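Glycoside hydrolase YxiA (Bacillus licheniformis, PDB 3LV4) probably hydrolyses glycosidic bonds of L-arabinan as a calcium-containing glycoside hydrolase of family 43, resembling endo-1,5-alpha-L-arabinanases. Local coordinates at residues Phe8-Val13 / Glu317-Val322; His14-Ile19 / Tyr304-Thr309; Tyr26-His31 / Pro79-Leu84; Leu32-Ser37 / Thr44-Ser49; Gly202-Tyr207 / Asn292-Asp297. All coordinates share one frame; numbering follows the deposited sequence.

Contact 1 (Phe8-Val13 / Glu317-Val322)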
# COMPACT_ATOMS: atom_id res chain seq x y z
N PHE A 8 -5.04 -15.43 14.97
CA PHE A 8 -4.45 -14.12 14.69
C PHE A 8 -4.12 -13.42 16.00
O PHE A 8 -4.82 -13.60 16.99
CB PHE A 8 -5.42 -13.26 13.89
CG PHE A 8 -5.82 -13.87 12.57
CD1 PHE A 8 -5.01 -13.74 11.45
CD2 PHE A 8 -7.02 -14.56 12.44
CE1 PHE A 8 -5.38 -14.30 10.23
CE2 PHE A 8 -7.39 -15.13 11.23
CZ PHE A 8 -6.57 -14.99 10.12
N SER A 9 -3.04 -12.63 15.99
CA SER A 9 -2.70 -11.77 17.12
C SER A 9 -2.47 -10.39 16.54
O SER A 9 -1.60 -10.23 15.68
CB SER A 9 -1.44 -12.27 17.83
OG SER A 9 -1.56 -13.63 18.19
N GLU A 10 -3.24 -9.41 17.00
CA GLU A 10 -3.30 -8.12 16.33
C GLU A 10 -2.27 -7.13 16.86
O GLU A 10 -1.88 -7.17 18.03
CB GLU A 10 -4.70 -7.49 16.45
CG GLU A 10 -5.87 -8.43 16.22
CD GLU A 10 -5.94 -9.00 14.81
OE1 GLU A 10 -5.06 -8.70 13.98
OE2 GLU A 10 -6.89 -9.77 14.54
N VAL A 11 -1.84 -6.23 15.98
CA VAL A 11 -0.98 -5.13 16.39
C VAL A 11 -1.42 -3.84 15.75
O VAL A 11 -2.17 -3.82 14.77
CB VAL A 11 0.52 -5.38 16.07
CG1 VAL A 11 1.09 -6.51 16.94
CG2 VAL A 11 0.73 -5.66 14.57
N THR A 12 -0.94 -2.74 16.32
CA THR A 12 -1.29 -1.42 15.85
C THR A 12 -0.02 -0.75 15.34
O THR A 12 0.87 -0.40 16.12
CB THR A 12 -1.95 -0.61 16.97
OG1 THR A 12 -3.14 -1.29 17.40
CG2 THR A 12 -2.32 0.78 16.50
N VAL A 13 0.07 -0.63 14.02
CA VAL A 13 1.23 -0.04 13.36
C VAL A 13 0.72 0.72 12.15
O VAL A 13 0.38 0.11 11.13
CB VAL A 13 2.26 -1.11 12.89
CG1 VAL A 13 3.43 -0.46 12.15
CG2 VAL A 13 2.78 -1.92 14.07
N GLU A 317 -9.70 3.62 15.46
CA GLU A 317 -8.90 2.43 15.77
C GLU A 317 -8.39 1.78 14.49
O GLU A 317 -9.13 1.65 13.51
CB GLU A 317 -9.72 1.40 16.55
CG GLU A 317 -10.16 1.86 17.93
CD GLU A 317 -11.08 0.86 18.62
OE1 GLU A 317 -11.16 -0.31 18.17
OE2 GLU A 317 -11.71 1.26 19.62
N HIS A 318 -7.12 1.37 14.49
CA HIS A 318 -6.55 0.72 13.32
C HIS A 318 -5.65 -0.44 13.74
O HIS A 318 -5.10 -0.46 14.86
CB HIS A 318 -5.79 1.73 12.46
CG HIS A 318 -4.67 2.42 13.17
ND1 HIS A 318 -3.38 1.94 13.18
CD2 HIS A 318 -4.66 3.55 13.92
CE1 HIS A 318 -2.62 2.75 13.90
NE2 HIS A 318 -3.37 3.73 14.36
N GLU A 319 -5.52 -1.41 12.84
CA GLU A 319 -4.65 -2.56 13.03
C GLU A 319 -4.00 -2.91 11.70
O GLU A 319 -4.45 -2.45 10.64
CB GLU A 319 -5.44 -3.77 13.53
CG GLU A 319 -6.10 -3.57 14.89
CD GLU A 319 -6.98 -4.74 15.29
OE1 GLU A 319 -7.11 -5.69 14.50
OE2 GLU A 319 -7.54 -4.72 16.40
N VAL A 320 -2.96 -3.72 11.76
CA VAL A 320 -2.28 -4.21 10.58
C VAL A 320 -3.08 -5.37 9.99
O VAL A 320 -3.59 -6.22 10.73
CB VAL A 320 -0.87 -4.72 10.92
CG1 VAL A 320 -0.23 -5.39 9.71
CG2 VAL A 320 0.01 -3.58 11.44
N ARG A 321 -3.21 -5.38 8.67
CA ARG A 321 -3.81 -6.52 7.98
C ARG A 321 -2.88 -6.97 6.86
O ARG A 321 -2.12 -6.17 6.31
CB ARG A 321 -5.20 -6.16 7.41
CG ARG A 321 -6.32 -6.07 8.46
CD ARG A 321 -6.57 -7.43 9.12
NE ARG A 321 -7.71 -7.43 10.05
CZ ARG A 321 -7.64 -7.04 11.32
NH1 ARG A 321 -6.49 -6.60 11.84
NH2 ARG A 321 -8.72 -7.09 12.09
N VAL A 322 -2.94 -8.26 6.56
CA VAL A 322 -2.16 -8.84 5.49
C VAL A 322 -3.10 -9.62 4.58
O VAL A 322 -3.82 -10.49 5.06
CB VAL A 322 -1.10 -9.82 6.05
CG1 VAL A 322 -0.28 -10.45 4.92
CG2 VAL A 322 -0.18 -9.10 7.03
O HOH W 1 -3.14 -6.84 13.42
O HOH W 2 -5.54 -0.46 17.57
O HOH W 3 -2.24 -0.53 12.46
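E10 opens the contact by laying its bent side chain over the carboxylate of E319, with CG 3.5 Å from E319 OE1. The like charges of the two acids are probably eased by the arginines beside them. R321 holds E319 OE1 end-on in its guanidinium plane, NH1 at 2.9 Å and NH2 at 3.2 Å. E10 OE1 lies 3.3 Å from R321 NH1 but well out of that plane, a salt bridge of charge alone, and R339 supplies E10 with a second positive partner. V11 makes the direct backbone link: V320 N donates to V11 O over 3.1 Å at 157°. Its CG2 lies 3.8 Å from V320 CG2, two short, branched apolar chains side by side, which suits a buried place. T12 brings its methyl, CG2, to 3.3 Å from H318 CE1, the two side chains crossing at about a right angle; H318 meets it by a first torsion of 59°, which sets CG between its own backbone N and carbonyl carbon. V13 closes the row, its CB 3.6 Å from V320 CG2, while water 3 accepts from V13 N and is bonded to H318 ND1 in the plane of the imidazole. V11 and V13 also rest on A35 and Q45, so this N-terminal loop joins the first and last blades of the five-bladed beta-propeller characteristic of family 43.

Contact 2 (His14-Ile19 / Tyr304-Thr309)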
# COMPACT_ATOMS: atom_id res chain seq x y z
N HIS A 14 0.65 2.04 12.27
CA HIS A 14 0.16 2.87 11.17
C HIS A 14 1.20 2.95 10.05
O HIS A 14 2.39 3.10 10.33
CB HIS A 14 -0.15 4.28 11.71
CG HIS A 14 -1.22 5.00 10.94
ND1 HIS A 14 -2.57 4.82 11.19
CD2 HIS A 14 -1.15 5.92 9.95
CE1 HIS A 14 -3.27 5.58 10.38
NE2 HIS A 14 -2.43 6.26 9.61
N ASP A 15 0.76 2.82 8.80
CA ASP A 15 1.65 2.94 7.65
C ASP A 15 2.77 1.89 7.66
O ASP A 15 3.95 2.22 7.52
CB ASP A 15 2.26 4.34 7.62
CG ASP A 15 1.22 5.43 7.84
OD1 ASP A 15 0.18 5.41 7.14
OD2 ASP A 15 1.45 6.31 8.71
N PRO A 16 2.41 0.61 7.80
CA PRO A 16 3.40 -0.45 7.98
C PRO A 16 4.30 -0.66 6.75
O PRO A 16 3.79 -0.79 5.62
CB PRO A 16 2.54 -1.70 8.21
CG PRO A 16 1.28 -1.39 7.44
CD PRO A 16 1.04 0.07 7.73
N SER A 17 5.60 -0.71 6.98
CA SER A 17 6.57 -1.01 5.92
C SER A 17 7.28 -2.33 6.24
O SER A 17 8.03 -2.43 7.21
CB SER A 17 7.57 0.14 5.76
OG SER A 17 8.16 0.13 4.46
N ILE A 18 7.03 -3.33 5.40
CA ILE A 18 7.47 -4.70 5.65
C ILE A 18 8.95 -4.93 5.34
O ILE A 18 9.49 -4.38 4.37
CB ILE A 18 6.61 -5.71 4.83
CG1 ILE A 18 6.85 -7.16 5.27
CG2 ILE A 18 6.85 -5.56 3.33
CD1 ILE A 18 6.13 -7.54 6.54
N ILE A 19 9.60 -5.74 6.16
CA ILE A 19 10.96 -6.18 5.86
C ILE A 19 11.17 -7.53 6.54
O ILE A 19 10.74 -7.73 7.68
CB ILE A 19 12.05 -5.16 6.31
CG1 ILE A 19 13.46 -5.74 6.09
CG2 ILE A 19 11.84 -4.73 7.78
CD1 ILE A 19 14.60 -4.75 6.37
N TYR A 304 2.25 -10.63 -0.99
CA TYR A 304 1.40 -10.18 0.10
C TYR A 304 1.29 -8.67 0.13
O TYR A 304 2.26 -7.95 -0.10
CB TYR A 304 1.96 -10.63 1.45
CG TYR A 304 2.16 -12.11 1.57
CD1 TYR A 304 1.14 -12.93 2.02
CD2 TYR A 304 3.39 -12.70 1.27
CE1 TYR A 304 1.32 -14.29 2.16
CE2 TYR A 304 3.58 -14.06 1.39
CZ TYR A 304 2.55 -14.85 1.84
OH TYR A 304 2.73 -16.21 1.98
N LEU A 305 0.08 -8.20 0.43
CA LEU A 305 -0.18 -6.78 0.64
C LEU A 305 -0.28 -6.57 2.14
O LEU A 305 -1.07 -7.25 2.80
CB LEU A 305 -1.51 -6.41 -0.03
CG LEU A 305 -1.85 -4.92 -0.10
CD1 LEU A 305 -1.00 -4.22 -1.16
CD2 LEU A 305 -3.33 -4.74 -0.42
N ILE A 306 0.52 -5.66 2.67
CA ILE A 306 0.51 -5.35 4.10
C ILE A 306 0.09 -3.90 4.27
O ILE A 306 0.66 -3.01 3.65
CB ILE A 306 1.90 -5.55 4.74
CG1 ILE A 306 2.38 -7.00 4.54
CG2 ILE A 306 1.89 -5.17 6.24
CD1 ILE A 306 3.24 -7.19 3.30
N PHE A 307 -0.91 -3.66 5.11
CA PHE A 307 -1.49 -2.33 5.23
C PHE A 307 -2.13 -2.14 6.59
O PHE A 307 -2.26 -3.09 7.37
CB PHE A 307 -2.52 -2.09 4.10
CG PHE A 307 -3.62 -3.12 4.04
CD1 PHE A 307 -3.39 -4.37 3.47
CD2 PHE A 307 -4.88 -2.85 4.55
CE1 PHE A 307 -4.40 -5.33 3.41
CE2 PHE A 307 -5.90 -3.79 4.50
CZ PHE A 307 -5.67 -5.04 3.93
N HIS A 308 -2.51 -0.91 6.92
CA HIS A 308 -3.32 -0.72 8.12
C HIS A 308 -4.75 -0.46 7.67
O HIS A 308 -5.00 -0.13 6.51
CB HIS A 308 -2.82 0.42 9.01
CG HIS A 308 -2.95 1.77 8.40
ND1 HIS A 308 -4.17 2.39 8.20
CD2 HIS A 308 -2.01 2.63 7.93
CE1 HIS A 308 -3.97 3.57 7.64
NE2 HIS A 308 -2.67 3.74 7.47
N THR A 309 -5.69 -0.61 8.59
CA THR A 309 -7.06 -0.31 8.25
C THR A 309 -7.84 0.08 9.49
O THR A 309 -7.51 -0.33 10.59
CB THR A 309 -7.75 -1.48 7.50
OG1 THR A 309 -9.03 -1.05 7.03
CG2 THR A 309 -7.91 -2.71 8.40
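H14 and H308 stack face to face, their ring centroids 3.8 Å apart and their planes inclined by 23°. Imidazoles suit the place because a flat ring can give a face to its partner while H308 NE2 keeps a proton for D15 OD1. H308 reaches the stack with a first torsion of 67°, which turns CG between its backbone N and carbonyl carbon and carries the ring toward H14. The polar link is slight: H308 NE2 donates a weak hydrogen bond to D15 OD1, 3.3 Å long and bent to 132°. The other oxygen of D15, OD2, is hydrogen-bonded by S30. If H14 were replaced by alanine, the H308 ring would probably lose the cover over one face and be freer to turn away from D15 OD1. Apolar contacts continue the seam. The compact ring of P16 sets CG 3.6 Å from F307 C, against the backbone, and 4.0 Å from I306 CG2; beyond it I18 CG2 meets I306 CD1, also at 4.0 Å, the branched chains crossing at about a right angle. The contact closes the first blade against the last in the five-bladed propeller of family 43, with D15, the predicted proton acceptor, in this seam.

Contact 3 (Tyr26-His31 / Pro79-Leu84)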
# COMPACT_ATOMS: atom_id res chain seq x y z
N TYR A 26 9.10 -8.08 9.87
CA TYR A 26 8.93 -6.88 10.66
C TYR A 26 8.10 -5.87 9.90
O TYR A 26 8.19 -5.79 8.67
CB TYR A 26 10.30 -6.26 10.98
CG TYR A 26 11.10 -7.08 11.95
CD1 TYR A 26 11.90 -8.13 11.52
CD2 TYR A 26 11.05 -6.80 13.32
CE1 TYR A 26 12.64 -8.88 12.42
CE2 TYR A 26 11.78 -7.54 14.22
CZ TYR A 26 12.57 -8.58 13.78
OH TYR A 26 13.29 -9.32 14.69
N VAL A 27 7.28 -5.10 10.62
CA VAL A 27 6.69 -3.90 10.05
C VAL A 27 7.13 -2.68 10.85
O VAL A 27 7.11 -2.69 12.09
CB VAL A 27 5.14 -3.95 9.93
CG1 VAL A 27 4.72 -4.88 8.79
CG2 VAL A 27 4.50 -4.35 11.27
N PHE A 28 7.54 -1.64 10.13
CA PHE A 28 7.89 -0.37 10.76
C PHE A 28 6.92 0.68 10.28
O PHE A 28 6.68 0.81 9.07
CB PHE A 28 9.33 0.04 10.41
CG PHE A 28 10.38 -0.85 11.02
CD1 PHE A 28 10.79 -2.00 10.37
CD2 PHE A 28 10.93 -0.54 12.26
CE1 PHE A 28 11.75 -2.84 10.93
CE2 PHE A 28 11.90 -1.36 12.84
CZ PHE A 28 12.31 -2.52 12.18
N GLY A 29 6.33 1.42 11.22
CA GLY A 29 5.28 2.36 10.88
C GLY A 29 5.52 3.72 11.50
O GLY A 29 6.58 3.97 12.08
N SER A 30 4.53 4.60 11.36
CA SER A 30 4.62 5.93 11.95
C SER A 30 4.70 5.86 13.48
O SER A 30 4.38 4.83 14.10
CB SER A 30 3.43 6.78 11.51
OG SER A 30 3.46 6.92 10.09
N HIS A 31 5.15 6.96 14.08
CA HIS A 31 5.27 7.08 15.54
C HIS A 31 6.26 6.07 16.10
O HIS A 31 6.15 5.64 17.26
CB HIS A 31 3.89 6.95 16.19
CG HIS A 31 2.86 7.81 15.55
ND1 HIS A 31 1.75 7.31 14.91
CD2 HIS A 31 2.82 9.16 15.38
CE1 HIS A 31 1.04 8.31 14.41
NE2 HIS A 31 1.67 9.44 14.68
N PRO A 79 8.02 5.58 8.04
CA PRO A 79 9.41 5.30 7.66
C PRO A 79 9.52 4.16 6.66
O PRO A 79 8.54 3.51 6.29
CB PRO A 79 9.99 4.82 8.98
CG PRO A 79 8.87 3.97 9.54
CD PRO A 79 7.60 4.77 9.21
N ASP A 80 10.75 3.91 6.22
CA ASP A 80 11.07 2.60 5.65
C ASP A 80 12.34 2.10 6.31
O ASP A 80 13.20 2.89 6.68
CB ASP A 80 11.26 2.67 4.14
CG ASP A 80 11.35 1.28 3.52
OD1 ASP A 80 10.74 0.34 4.08
OD2 ASP A 80 12.05 1.12 2.49
N VAL A 81 12.44 0.79 6.47
CA VAL A 81 13.70 0.18 6.86
C VAL A 81 14.11 -0.78 5.76
O VAL A 81 13.30 -1.59 5.30
CB VAL A 81 13.59 -0.57 8.20
CG1 VAL A 81 14.88 -1.33 8.50
CG2 VAL A 81 13.26 0.40 9.32
N THR A 82 15.35 -0.67 5.32
CA THR A 82 15.85 -1.54 4.26
C THR A 82 17.25 -2.01 4.60
O THR A 82 18.07 -1.24 5.08
CB THR A 82 15.85 -0.79 2.91
OG1 THR A 82 14.50 -0.42 2.58
CG2 THR A 82 16.42 -1.67 1.81
N GLN A 83 17.51 -3.30 4.36
CA GLN A 83 18.85 -3.84 4.56
C GLN A 83 19.66 -3.61 3.29
O GLN A 83 19.25 -4.02 2.20
CB GLN A 83 18.79 -5.34 4.85
CG GLN A 83 20.08 -5.90 5.42
CD GLN A 83 19.96 -7.36 5.78
OE1 GLN A 83 19.07 -8.06 5.29
NE2 GLN A 83 20.85 -7.83 6.65
N LEU A 84 20.82 -2.97 3.43
CA LEU A 84 21.70 -2.77 2.29
C LEU A 84 22.77 -3.86 2.26
O LEU A 84 22.78 -4.78 3.08
CB LEU A 84 22.35 -1.39 2.32
CG LEU A 84 21.39 -0.20 2.33
CD1 LEU A 84 22.13 1.08 1.95
CD2 LEU A 84 20.20 -0.43 1.42
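G29 O is met by two carbons of the P79 ring, CD at 3.1 Å and CG at 3.4 Å. No hydrogen bond crosses between the two segments, and the contact is van der Waals in character. P79 lays its ring along the backbone of G29: proline has no N-H to satisfy and presents carbon to the carbonyl, while G29 has no side chain, and V13 CG1 packs close to its backbone N. On the far side of G29, S30 sets its backbone N 3.8 Å from P79 CD; serine is small, and its hydroxyl is spent on D15. One residue before G29, F28 CB meets P79 CG at 4.1 Å. The F28 ring then receives V81: CG2 stands over one face, 3.6 Å from the centroid and 15° off the ring normal, a CH-pi contact. A first torsion of -68° places F28 CG anti to its carbonyl carbon and brings the ring under that methyl, while V81 CB approaches F28 CD1 to 3.8 Å. A beta-branched valine offers a methyl at just this short reach. I19 of strand 17-21 touches both F28 and V81, and F89 and M91 of strand 89-96 also pack on V81, so the contact fills the seam between strand 24-29 of the first propeller blade and edge strand 80-83 of the second.

Contact 4 (Leu32-Ser37 / Thr44-Ser49)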
# COMPACT_ATOMS: atom_id res chain seq x y z
N LEU A 32 7.24 5.71 15.27
CA LEU A 32 8.30 4.78 15.66
C LEU A 32 7.68 3.48 16.19
O LEU A 32 8.19 2.87 17.14
CB LEU A 32 9.23 5.41 16.70
CG LEU A 32 10.65 4.84 16.78
CD1 LEU A 32 11.29 4.75 15.40
CD2 LEU A 32 11.54 5.65 17.76
N ALA A 33 6.57 3.09 15.58
CA ALA A 33 5.88 1.84 15.93
C ALA A 33 6.44 0.68 15.12
O ALA A 33 6.89 0.87 13.99
CB ALA A 33 4.38 1.97 15.68
N SER A 34 6.39 -0.53 15.69
CA SER A 34 6.87 -1.71 14.98
C SER A 34 6.31 -3.00 15.58
O SER A 34 5.87 -3.03 16.73
CB SER A 34 8.40 -1.77 14.97
OG SER A 34 8.92 -1.90 16.29
N ALA A 35 6.34 -4.06 14.78
CA ALA A 35 5.81 -5.35 15.19
C ALA A 35 6.51 -6.43 14.39
O ALA A 35 7.12 -6.13 13.36
CB ALA A 35 4.31 -5.42 14.97
N LYS A 36 6.42 -7.67 14.86
CA LYS A 36 7.06 -8.76 14.14
C LYS A 36 6.22 -10.03 14.20
O LYS A 36 5.37 -10.19 15.09
CB LYS A 36 8.46 -9.03 14.71
CG LYS A 36 8.47 -9.44 16.18
CD LYS A 36 9.85 -9.88 16.63
CE LYS A 36 9.95 -9.96 18.14
NZ LYS A 36 11.34 -10.32 18.59
N SER A 37 6.46 -10.93 13.25
CA SER A 37 5.77 -12.22 13.23
C SER A 37 6.57 -13.16 12.36
O SER A 37 7.36 -12.72 11.53
CB SER A 37 4.36 -12.08 12.65
OG SER A 37 4.41 -11.77 11.26
N THR A 44 3.59 -9.63 17.13
CA THR A 44 3.96 -9.17 18.45
C THR A 44 4.34 -7.70 18.37
O THR A 44 5.17 -7.30 17.54
CB THR A 44 5.15 -9.98 18.98
OG1 THR A 44 4.74 -11.35 19.13
CG2 THR A 44 5.62 -9.44 20.32
N GLN A 45 3.73 -6.88 19.21
CA GLN A 45 4.05 -5.46 19.22
C GLN A 45 5.42 -5.23 19.84
O GLN A 45 5.71 -5.73 20.93
CB GLN A 45 2.99 -4.69 20.01
CG GLN A 45 3.06 -3.18 19.84
CD GLN A 45 2.23 -2.70 18.67
OE1 GLN A 45 1.09 -3.13 18.49
NE2 GLN A 45 2.80 -1.81 17.86
N ILE A 46 6.28 -4.49 19.15
CA ILE A 46 7.60 -4.17 19.67
C ILE A 46 7.66 -2.76 20.25
O ILE A 46 8.21 -2.54 21.34
CB ILE A 46 8.69 -4.32 18.60
CG1 ILE A 46 8.78 -5.77 18.11
CG2 ILE A 46 10.05 -3.87 19.13
CD1 ILE A 46 9.50 -5.89 16.77
N SER A 47 7.09 -1.81 19.52
CA SER A 47 7.06 -0.40 19.93
C SER A 47 5.80 0.25 19.36
O SER A 47 5.24 -0.26 18.38
CB SER A 47 8.31 0.32 19.42
OG SER A 47 8.37 0.33 18.00
N SER A 48 5.37 1.37 19.95
CA SER A 48 4.08 1.97 19.61
C SER A 48 4.08 3.48 19.43
O SER A 48 3.22 4.03 18.73
CB SER A 48 3.04 1.61 20.67
OG SER A 48 2.86 0.22 20.72
N SER A 49 5.03 4.17 20.06
CA SER A 49 5.05 5.63 19.98
C SER A 49 6.44 6.20 20.20
O SER A 49 7.36 5.49 20.62
CB SER A 49 4.07 6.25 20.98
OG SER A 49 4.53 6.11 22.32
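A beta hairpin of the first propeller blade, strands 33-37 and 44-47, carries a classic bulge in which I46 and S47 both face S34. S34 O takes both backbone donors from the same face of its carbonyl plane, I46 N at 2.9 Å and S47 N at 3.3 Å. S34 N returns a bond to S47 O, also 2.9 Å, and Q45 NE2 reaches that oxygen from the opposite face; the glutamine, bent at chi2 (89°), thus probably helps fix the bulge, and its NE2 also bonds T12 O. A first torsion of 62° sets S47 OG between its backbone N and carbonyl carbon, where it accepts from S34 OG at 2.9 Å and donates to L32 O at 2.7 Å. With an alanine in place of S47, S34 OG would probably be left without its acceptor and L32 O without one of its donors. Beyond the bulge the register is ordinary: A35 and Q45 form a non-hydrogen-bonded pair, K36 and T44 a hydrogen-bonded one. Alanine suits its surroundings, with A35 CB 3.3 Å from T44 O and packed against V11. K36 NZ goes on to a salt bridge with E114, while K36 CG touches I46 CD1 at 3.7 Å, the side chains crossing at about a right angle.

Contact 5 (Gly202-Tyr207 / Asn292-Asp297)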
# COMPACT_ATOMS: atom_id res chain seq x y z
N GLY A 202 2.11 7.52 0.37
CA GLY A 202 2.36 6.13 0.68
C GLY A 202 2.79 5.27 -0.49
O GLY A 202 2.32 4.13 -0.64
N ALA A 203 3.67 5.80 -1.34
CA ALA A 203 4.21 5.05 -2.46
C ALA A 203 4.96 3.78 -2.03
O ALA A 203 5.63 3.76 -0.99
CB ALA A 203 5.14 5.93 -3.30
N TYR A 204 4.85 2.74 -2.83
CA TYR A 204 5.61 1.52 -2.57
C TYR A 204 5.81 0.80 -3.89
O TYR A 204 4.85 0.57 -4.62
CB TYR A 204 4.87 0.62 -1.57
CG TYR A 204 5.80 -0.38 -0.93
CD1 TYR A 204 6.04 -1.61 -1.52
CD2 TYR A 204 6.47 -0.08 0.25
CE1 TYR A 204 6.91 -2.52 -0.95
CE2 TYR A 204 7.35 -0.97 0.83
CZ TYR A 204 7.56 -2.19 0.22
OH TYR A 204 8.44 -3.09 0.80
N ILE A 205 7.05 0.44 -4.21
CA ILE A 205 7.33 -0.22 -5.49
C ILE A 205 7.77 -1.67 -5.31
O ILE A 205 8.75 -1.97 -4.62
CB ILE A 205 8.36 0.58 -6.34
CG1 ILE A 205 7.72 1.91 -6.79
CG2 ILE A 205 8.78 -0.25 -7.57
CD1 ILE A 205 8.71 2.94 -7.31
N LEU A 206 7.02 -2.59 -5.94
CA LEU A 206 7.34 -4.01 -5.89
C LEU A 206 7.48 -4.61 -7.29
O LEU A 206 6.57 -4.48 -8.13
CB LEU A 206 6.26 -4.78 -5.12
CG LEU A 206 6.59 -6.27 -4.95
CD1 LEU A 206 7.79 -6.41 -4.01
CD2 LEU A 206 5.41 -7.07 -4.44
N TYR A 207 8.60 -5.28 -7.54
CA TYR A 207 8.82 -6.00 -8.79
C TYR A 207 8.25 -7.41 -8.71
O TYR A 207 8.38 -8.07 -7.69
CB TYR A 207 10.32 -6.09 -9.06
CG TYR A 207 10.69 -6.78 -10.37
CD1 TYR A 207 11.16 -8.09 -10.38
CD2 TYR A 207 10.59 -6.10 -11.58
CE1 TYR A 207 11.52 -8.71 -11.58
CE2 TYR A 207 10.94 -6.71 -12.77
CZ TYR A 207 11.41 -8.01 -12.77
OH TYR A 207 11.75 -8.60 -13.97
N ASN A 292 0.11 0.97 2.19
CA ASN A 292 0.58 -0.40 2.18
C ASN A 292 2.07 -0.52 1.95
O ASN A 292 2.74 0.42 1.53
CB ASN A 292 -0.14 -1.19 1.08
CG ASN A 292 0.35 -0.83 -0.30
OD1 ASN A 292 -0.04 0.19 -0.87
ND2 ASN A 292 1.23 -1.67 -0.86
N SER A 293 2.57 -1.70 2.26
CA SER A 293 3.80 -2.19 1.66
C SER A 293 3.42 -3.52 1.02
O SER A 293 2.25 -3.92 1.01
CB SER A 293 4.93 -2.34 2.69
OG SER A 293 4.52 -3.00 3.87
N ALA A 294 4.40 -4.20 0.45
CA ALA A 294 4.12 -5.45 -0.25
C ALA A 294 5.39 -6.28 -0.29
O ALA A 294 6.50 -5.74 -0.25
CB ALA A 294 3.59 -5.17 -1.65
N PHE A 295 5.22 -7.59 -0.35
CA PHE A 295 6.34 -8.51 -0.22
C PHE A 295 6.16 -9.62 -1.22
O PHE A 295 5.07 -10.18 -1.35
CB PHE A 295 6.35 -9.10 1.20
CG PHE A 295 7.51 -9.98 1.49
CD1 PHE A 295 8.74 -9.43 1.88
CD2 PHE A 295 7.39 -11.36 1.40
CE1 PHE A 295 9.82 -10.24 2.16
CE2 PHE A 295 8.48 -12.18 1.68
CZ PHE A 295 9.69 -11.62 2.06
N TYR A 296 7.23 -9.93 -1.95
CA TYR A 296 7.28 -11.09 -2.82
C TYR A 296 8.22 -12.15 -2.22
O TYR A 296 9.38 -11.86 -1.93
CB TYR A 296 7.71 -10.72 -4.24
CG TYR A 296 7.98 -11.93 -5.09
CD1 TYR A 296 6.94 -12.67 -5.63
CD2 TYR A 296 9.29 -12.36 -5.34
CE1 TYR A 296 7.18 -13.80 -6.39
CE2 TYR A 296 9.53 -13.49 -6.10
CZ TYR A 296 8.48 -14.20 -6.62
OH TYR A 296 8.72 -15.33 -7.38
N ASP A 297 7.71 -13.36 -2.02
CA ASP A 297 8.49 -14.44 -1.41
C ASP A 297 9.08 -15.33 -2.50
O ASP A 297 8.36 -16.09 -3.14
CB ASP A 297 7.59 -15.25 -0.47
CG ASP A 297 8.34 -16.32 0.31
OD1 ASP A 297 9.37 -16.82 -0.18
OD2 ASP A 297 7.89 -16.67 1.42
O HOH W 4 -0.02 2.87 -0.27
O HOH W 5 4.14 2.76 1.38
O HOH W 6 9.35 -5.84 -0.13
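Y204 lies flat on the backbone of S293, where the inner strands of two adjacent propeller blades run side by side. S293 CA stands over the centre of the tyrosine ring, 3.6 Å from the centroid and 9° off the normal, a CH-pi contact, with S293 CB 3.3 Å from Y204 CE2. Small residues suit positions S293 and A294 because a broad ring comes down on them: at A294 only a methyl projects, and L206 CD2 packs on that CB at 3.8 Å. A first torsion of -160°, with CG anti to the backbone N, carries the Y204 ring over to the S293 backbone. The strand axes approach to 6.9 Å at an angle of 10°, nearly parallel, yet no clear direct hydrogen bond joins them; waters bridge instead. Water 6 joins Y204 OH to A294 O, and water 5 lies between A203 O and N292 O. Further out, S293 OG is bonded to P16 O and I18 N of the first blade, and H150 stacks on Y204. G202, in a backbone conformation that a residue without a side chain adopts most easily, lies close to D148, predicted to tune the catalytic acid. There water 4 donates to G202 O and to N292 OD1, each at 2.7 Å, and accepts from N292 N at 3.1 Å.

In the fold
Contact 2 is the hub, its centre about 7 Å from the centre of the chain, and the side chain of D15, the predicted proton acceptor, lies about 5 Å from a bound calcium ion. Contact 3 joins it through two probable hydrogen bonds, D15 OD2 to S30 OG at 2.5 Å and S17 OG to D80 OD1 at 2.6 Å. On the last blade, I306 O to S293 N, 2.7 Å, ties contact 2 to contact 5, whose G202 is about 4 Å from the side chain of D148; R321 N to F307 O, 2.8 Å, ties it to contact 1. Contact 4 lies outermost, yet Q45 NE2 reaches T12 O of contact 1 at 3.0 Å, and V27 N of contact 3 meets A35 O of contact 4 at 2.9 Å.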